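Local structure of Tle cognate immunity protein 4 C-terminal domain-containing protein (4R1D) at residues 7-12 and 22-27; 26-31 and 147-152. The protein binds the lipase effector Tle4 as its cognate immunity protein and probably neutralises it, protecting the bacterium from its own type VI secretion toxin. All coordinates share one frame; numbering follows the deposited sequence.

Interaction 1 of 2, residues 7-12 and 22-27; sequences ITHCFG and AVINAG
The side chains of His-9 and Phe-11 meet those of Ile-24 and Ala-26 between two strands that lie face to face in different sheets. Strand 7-11 belongs to a small antiparallel sheet with strand 14-18. Strand 23-27 pairs with strand 162-169. The two strands run nearly the same way, 21° apart, and their axes come no closer than 10.0 Å. This is sheet-on-sheet packing, built from every second residue of each strand.

Ile-24 is at the centre and sends its two branches to different rings. Its CD1 methyl reaches the histidine, 3.3 Å from His-9 CE1. Its CG2 methyl turns to the phenylalanine, 4.1 Å from Phe-11 CZ. The first torsion of Ile-24 makes this split: CG1 lies beside the backbone N (chi1 -58°) and CG2 beside the carbonyl carbon. Ala-26 adds a looser contact, with its CB 4.4 Å from Phe-11 CE1. All these approaches to the rings are oblique.

Further out, Val-166 of strand 162-169 touches both Phe-11 and Ile-24. Leu-18 and Ile-16 of strand 14-18 add packing against His-9 and Phe-11. Backbone hydrogen bonds from His-9 to Ile-16 and from Asn-25 to Gly-167 hold each strand in its own sheet. The histidine also has a neighbour on its own strand: the CG2 methyl of Ile-7 lies 3.5 Å from the plane of the His-9 ring, over one face but near its margin.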
loop_
_atom_site.group_PDB
_atom_site.type_symbol
_atom_site.label_atom_id
_atom_site.label_comp_id
_atom_site.label_asym_id
_atom_site.label_seq_id
_atom_site.Cartn_x
_atom_site.Cartn_y
_atom_site.Cartn_z
ATOM N N ILE B 7 33.952 -0.270 9.780
ATOM C CA ILE B 7 33.503 -1.274 10.738
ATOM C C ILE B 7 32.905 -2.485 10.024
ATOM O O ILE B 7 32.045 -2.339 9.145
ATOM C CB ILE B 7 32.427 -0.681 11.680
ATOM C CG1 ILE B 7 32.988 0.519 12.444
ATOM C CG2 ILE B 7 31.886 -1.733 12.640
ATOM C CD1 ILE B 7 31.935 1.297 13.219
ATOM N N THR B 8 33.356 -3.673 10.406
ATOM C CA THR B 8 32.795 -4.916 9.879
ATOM C C THR B 8 31.562 -5.301 10.693
ATOM O O THR B 8 31.645 -5.481 11.910
ATOM C CB THR B 8 33.834 -6.058 9.921
ATOM O OG1 THR B 8 34.936 -5.738 9.060
ATOM C CG2 THR B 8 33.208 -7.385 9.499
ATOM N N HIS B 9 30.418 -5.409 10.016
ATOM C CA HIS B 9 29.143 -5.674 10.662
ATOM C C HIS B 9 28.659 -7.081 10.316
ATOM O O HIS B 9 28.873 -7.563 9.207
ATOM C CB HIS B 9 28.079 -4.673 10.184
ATOM C CG HIS B 9 28.361 -3.253 10.563
ATOM N ND1 HIS B 9 27.896 -2.689 11.730
ATOM C CD2 HIS B 9 29.038 -2.276 9.916
ATOM C CE1 HIS B 9 28.291 -1.431 11.798
ATOM N NE2 HIS B 9 28.982 -1.153 10.707
ATOM N N CYS B 10 28.001 -7.728 11.270
ATOM C CA CYS B 10 27.351 -9.012 11.022
ATOM C C CYS B 10 25.873 -8.777 10.785
ATOM O O CYS B 10 25.202 -8.179 11.622
ATOM C CB CYS B 10 27.455 -9.920 12.230
ATOM S SG CYS B 10 29.119 -10.321 12.763
ATOM N N PHE B 11 25.373 -9.252 9.648
ATOM C CA PHE B 11 23.940 -9.236 9.371
ATOM C C PHE B 11 23.550 -10.634 8.884
ATOM O O PHE B 11 24.067 -11.112 7.874
ATOM C CB PHE B 11 23.591 -8.187 8.309
ATOM C CG PHE B 11 23.939 -6.772 8.700
ATOM C CD1 PHE B 11 23.397 -6.193 9.843
ATOM C CD2 PHE B 11 24.787 -6.015 7.905
ATOM C CE1 PHE B 11 23.716 -4.882 10.197
ATOM C CE2 PHE B 11 25.111 -4.704 8.247
ATOM C CZ PHE B 11 24.573 -4.137 9.393
ATOM N N GLY B 12 22.682 -11.311 9.620
ATOM C CA GLY B 12 22.278 -12.652 9.219
ATOM C C GLY B 12 23.497 -13.554 9.123
ATOM O O GLY B 12 24.266 -13.655 10.086
ATOM N N ALA B 22 28.566 5.816 9.274
ATOM C CA ALA B 22 27.350 5.317 8.626
ATOM C C ALA B 22 26.220 5.223 9.645
ATOM O O ALA B 22 26.431 4.770 10.774
ATOM C CB ALA B 22 27.607 3.958 7.994
ATOM N N VAL B 23 25.029 5.662 9.241
ATOM C CA VAL B 23 23.834 5.572 10.072
ATOM C C VAL B 23 23.033 4.367 9.586
ATOM O O VAL B 23 22.578 4.347 8.440
ATOM C CB VAL B 23 22.972 6.837 9.943
ATOM C CG1 VAL B 23 21.729 6.734 10.823
ATOM C CG2 VAL B 23 23.796 8.079 10.290
ATOM N N ILE B 24 22.861 3.385 10.464
ATOM C CA ILE B 24 22.390 2.047 10.085
ATOM C C ILE B 24 21.064 1.697 10.762
ATOM O O ILE B 24 20.913 1.851 11.972
ATOM C CB ILE B 24 23.436 0.979 10.486
ATOM C CG1 ILE B 24 24.785 1.281 9.829
ATOM C CG2 ILE B 24 22.960 -0.430 10.129
ATOM C CD1 ILE B 24 25.958 0.542 10.473
ATOM N N ASN B 25 20.102 1.234 9.970
ATOM C CA ASN B 25 18.848 0.718 10.489
ATOM C C ASN B 25 18.635 -0.688 9.932
ATOM O O ASN B 25 18.667 -0.876 8.722
ATOM C CB ASN B 25 17.686 1.620 10.070
ATOM C CG ASN B 25 17.631 2.896 10.875
ATOM O OD1 ASN B 25 17.074 2.918 11.968
ATOM N ND2 ASN B 25 18.232 3.962 10.349
ATOM N N ALA B 26 18.433 -1.660 10.815
ATOM C CA ALA B 26 18.344 -3.057 10.402
ATOM C C ALA B 26 17.066 -3.726 10.873
ATOM O O ALA B 26 16.523 -3.401 11.934
ATOM C CB ALA B 26 19.536 -3.837 10.901
ATOM N N GLY B 27 16.618 -4.695 10.085
ATOM C CA GLY B 27 15.502 -5.538 10.454
ATOM C C GLY B 27 15.809 -6.984 10.113
ATOM O O GLY B 27 16.502 -7.257 9.125
#

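Interaction 2 of 2, residues 26-31 and 147-152; sequences AGYYLW and FCIDHA
With CG anti to its carbonyl carbon (chi1 -56°), Tyr-28 presents one face of its ring to the backbone of Ile-149. The CA of Ile-149 sits over the ring centre, 3.7 Å from the Tyr-28 centroid and 8° off the normal, in a CH-pi contact. In Ile-149, CG1 takes the place between N and the carbonyl carbon (chi1 65°), which turns CG2 onto the root of the ring, 3.6 Å from Tyr-28 CG. Cys-148 O approaches the ring obliquely, 3.3 Å from Tyr-28 CE1. Phe-147 adds its CE2, 4.0 Å from Tyr-28 CD1.

The contact sets strand 26-30 against a beta hairpin, whose type II turn from Ile-149 to Ala-152 links strands 146-149 and 152-155. It joins a segment of the N-terminal family region to one of the C-terminal region. Ile-35 of strand 33-38 also touches both Tyr-28 and Ile-149.

Asp-150 stands at the ring edge, its OD2 3.3 Å from Tyr-28 CE2, with the carboxylate nearly perpendicular to the ring. Two waters link the polar atoms. One donates to both Ala-26 O and Asp-150 OD2. The O of the other lies in the ring plane, 2.6 Å from Tyr-28 OH, and donates a long bond to Asp-150 OD1.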
loop_
_atom_site.group_PDB
_atom_site.type_symbol
_atom_site.label_atom_id
_atom_site.label_comp_id
_atom_site.label_asym_id
_atom_site.label_seq_id
_atom_site.Cartn_x
_atom_site.Cartn_y
_atom_site.Cartn_z
ATOM N N ALA B 26 18.433 -1.660 10.815
ATOM C CA ALA B 26 18.344 -3.057 10.402
ATOM C C ALA B 26 17.066 -3.726 10.873
ATOM O O ALA B 26 16.523 -3.401 11.934
ATOM C CB ALA B 26 19.536 -3.837 10.901
ATOM N N GLY B 27 16.618 -4.695 10.085
ATOM C CA GLY B 27 15.502 -5.538 10.454
ATOM C C GLY B 27 15.809 -6.984 10.113
ATOM O O GLY B 27 16.502 -7.257 9.125
ATOM N N TYR B 28 15.278 -7.897 10.926
ATOM C CA TYR B 28 15.526 -9.330 10.784
ATOM C C TYR B 28 14.200 -10.040 10.830
ATOM O O TYR B 28 13.325 -9.661 11.609
ATOM C CB TYR B 28 16.407 -9.833 11.924
ATOM C CG TYR B 28 17.686 -9.065 11.993
ATOM C CD1 TYR B 28 18.752 -9.405 11.174
ATOM C CD2 TYR B 28 17.815 -7.976 12.841
ATOM C CE1 TYR B 28 19.924 -8.690 11.203
ATOM C CE2 TYR B 28 18.996 -7.247 12.884
ATOM C CZ TYR B 28 20.044 -7.616 12.062
ATOM O OH TYR B 28 21.225 -6.912 12.084
ATOM N N TYR B 29 14.052 -11.070 10.004
ATOM C CA TYR B 29 12.760 -11.721 9.844
ATOM C C TYR B 29 12.939 -13.232 9.826
ATOM O O TYR B 29 13.797 -13.754 9.107
ATOM C CB TYR B 29 12.095 -11.252 8.532
ATOM C CG TYR B 29 12.120 -9.749 8.357
ATOM C CD1 TYR B 29 13.238 -9.114 7.834
ATOM C CD2 TYR B 29 11.023 -8.969 8.711
ATOM C CE1 TYR B 29 13.275 -7.738 7.675
ATOM C CE2 TYR B 29 11.052 -7.569 8.556
ATOM C CZ TYR B 29 12.178 -6.974 8.041
ATOM O OH TYR B 29 12.226 -5.608 7.875
ATOM N N LEU B 30 12.112 -13.918 10.611
ATOM C CA LEU B 30 12.156 -15.369 10.717
ATOM C C LEU B 30 10.802 -15.932 10.284
ATOM O O LEU B 30 9.763 -15.532 10.810
ATOM C CB LEU B 30 12.451 -15.756 12.167
ATOM C CG LEU B 30 12.719 -17.217 12.492
ATOM C CD1 LEU B 30 13.956 -17.726 11.750
ATOM C CD2 LEU B 30 12.877 -17.351 14.000
ATOM N N TRP B 31 10.831 -16.866 9.332
ATOM C CA TRP B 31 9.611 -17.410 8.751
ATOM C C TRP B 31 8.695 -16.258 8.339
ATOM O O TRP B 31 7.480 -16.343 8.442
ATOM C CB TRP B 31 8.929 -18.387 9.719
ATOM C CG TRP B 31 9.816 -19.570 10.039
ATOM C CD1 TRP B 31 10.561 -19.757 11.168
ATOM C CD2 TRP B 31 10.057 -20.709 9.208
ATOM N NE1 TRP B 31 11.260 -20.937 11.086
ATOM C CE2 TRP B 31 10.966 -21.544 9.892
ATOM C CE3 TRP B 31 9.603 -21.097 7.943
ATOM C CZ2 TRP B 31 11.421 -22.750 9.360
ATOM C CZ3 TRP B 31 10.049 -22.298 7.418
ATOM C CH2 TRP B 31 10.951 -23.109 8.124
ATOM N N PHE B 147 22.605 -17.177 12.606
ATOM C CA PHE B 147 22.027 -16.002 11.968
ATOM C C PHE B 147 22.065 -14.814 12.937
ATOM O O PHE B 147 21.369 -14.806 13.947
ATOM C CB PHE B 147 20.587 -16.340 11.566
ATOM C CG PHE B 147 19.900 -15.265 10.768
ATOM C CD1 PHE B 147 20.026 -15.216 9.387
ATOM C CD2 PHE B 147 19.112 -14.321 11.396
ATOM C CE1 PHE B 147 19.381 -14.227 8.654
ATOM C CE2 PHE B 147 18.475 -13.338 10.671
ATOM C CZ PHE B 147 18.609 -13.289 9.303
ATOM N N CYS B 148 22.896 -13.822 12.637
ATOM C CA CYS B 148 23.087 -12.696 13.540
ATOM C C CYS B 148 21.955 -11.693 13.454
ATOM O O CYS B 148 21.535 -11.325 12.367
ATOM C CB CYS B 148 24.409 -11.988 13.259
ATOM S SG CYS B 148 25.883 -12.906 13.829
ATOM N N ILE B 149 21.483 -11.261 14.618
ATOM C CA ILE B 149 20.505 -10.185 14.721
ATOM C C ILE B 149 21.040 -9.186 15.760
ATOM O O ILE B 149 22.187 -9.313 16.201
ATOM C CB ILE B 149 19.123 -10.737 15.127
ATOM C CG1 ILE B 149 19.170 -11.346 16.532
ATOM C CG2 ILE B 149 18.659 -11.801 14.111
ATOM C CD1 ILE B 149 17.823 -11.794 17.062
ATOM N N ASP B 150 20.233 -8.200 16.154
ATOM C CA ASP B 150 20.666 -7.254 17.181
ATOM C C ASP B 150 21.056 -7.998 18.453
ATOM O O ASP B 150 20.245 -8.732 19.007
ATOM C CB ASP B 150 19.543 -6.288 17.550
ATOM C CG ASP B 150 18.951 -5.605 16.352
ATOM O OD1 ASP B 150 19.459 -4.533 15.962
ATOM O OD2 ASP B 150 17.984 -6.146 15.798
ATOM N N HIS B 151 22.291 -7.797 18.910
ATOM C CA HIS B 151 22.726 -8.288 20.220
ATOM C C HIS B 151 22.725 -9.808 20.384
ATOM O O HIS B 151 22.895 -10.317 21.493
ATOM C CB HIS B 151 21.869 -7.676 21.328
ATOM C CG HIS B 151 21.871 -6.181 21.337
ATOM N ND1 HIS B 151 22.916 -5.438 21.846
ATOM C CD2 HIS B 151 20.948 -5.289 20.906
ATOM C CE1 HIS B 151 22.637 -4.151 21.726
ATOM N NE2 HIS B 151 21.450 -4.034 21.152
ATOM N N ALA B 152 22.537 -10.541 19.302
ATOM C CA ALA B 152 22.472 -11.984 19.422
ATOM C C ALA B 152 22.669 -12.694 18.094
ATOM O O ALA B 152 22.881 -12.063 17.058
ATOM C CB ALA B 152 21.138 -12.393 20.054
HETATM O O HOH W 1 16.176 -5.014 14.212
HETATM O O HOH W 2 21.879 -5.142 13.838
#

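Overall arrangement
Both interactions use strand 23-30, and they share Ala-26 and Gly-27. Along the chain, 7-12 comes first, then 22-31, and 147-152 follows more than a hundred residues later. Their centres lie about 11 Å apart. Interaction 1 stays within the N-terminal family region, while interaction 2 joins that region to the C-terminal one. They also touch directly: Gly-12 O is 2.9 Å from Cys-148 N, probably a hydrogen bond, and Phe-11 packs near Tyr-28. Ile-24, Ala-26 and Tyr-28 of strand 23-30 face strand 7-11 and the end of strand 146-149. Tyr-29, whose CB points away from 147-152, hydrogen-bonds through OH to Asn-64 ND2 of the partner chain in the Tle4-Tli4 complex.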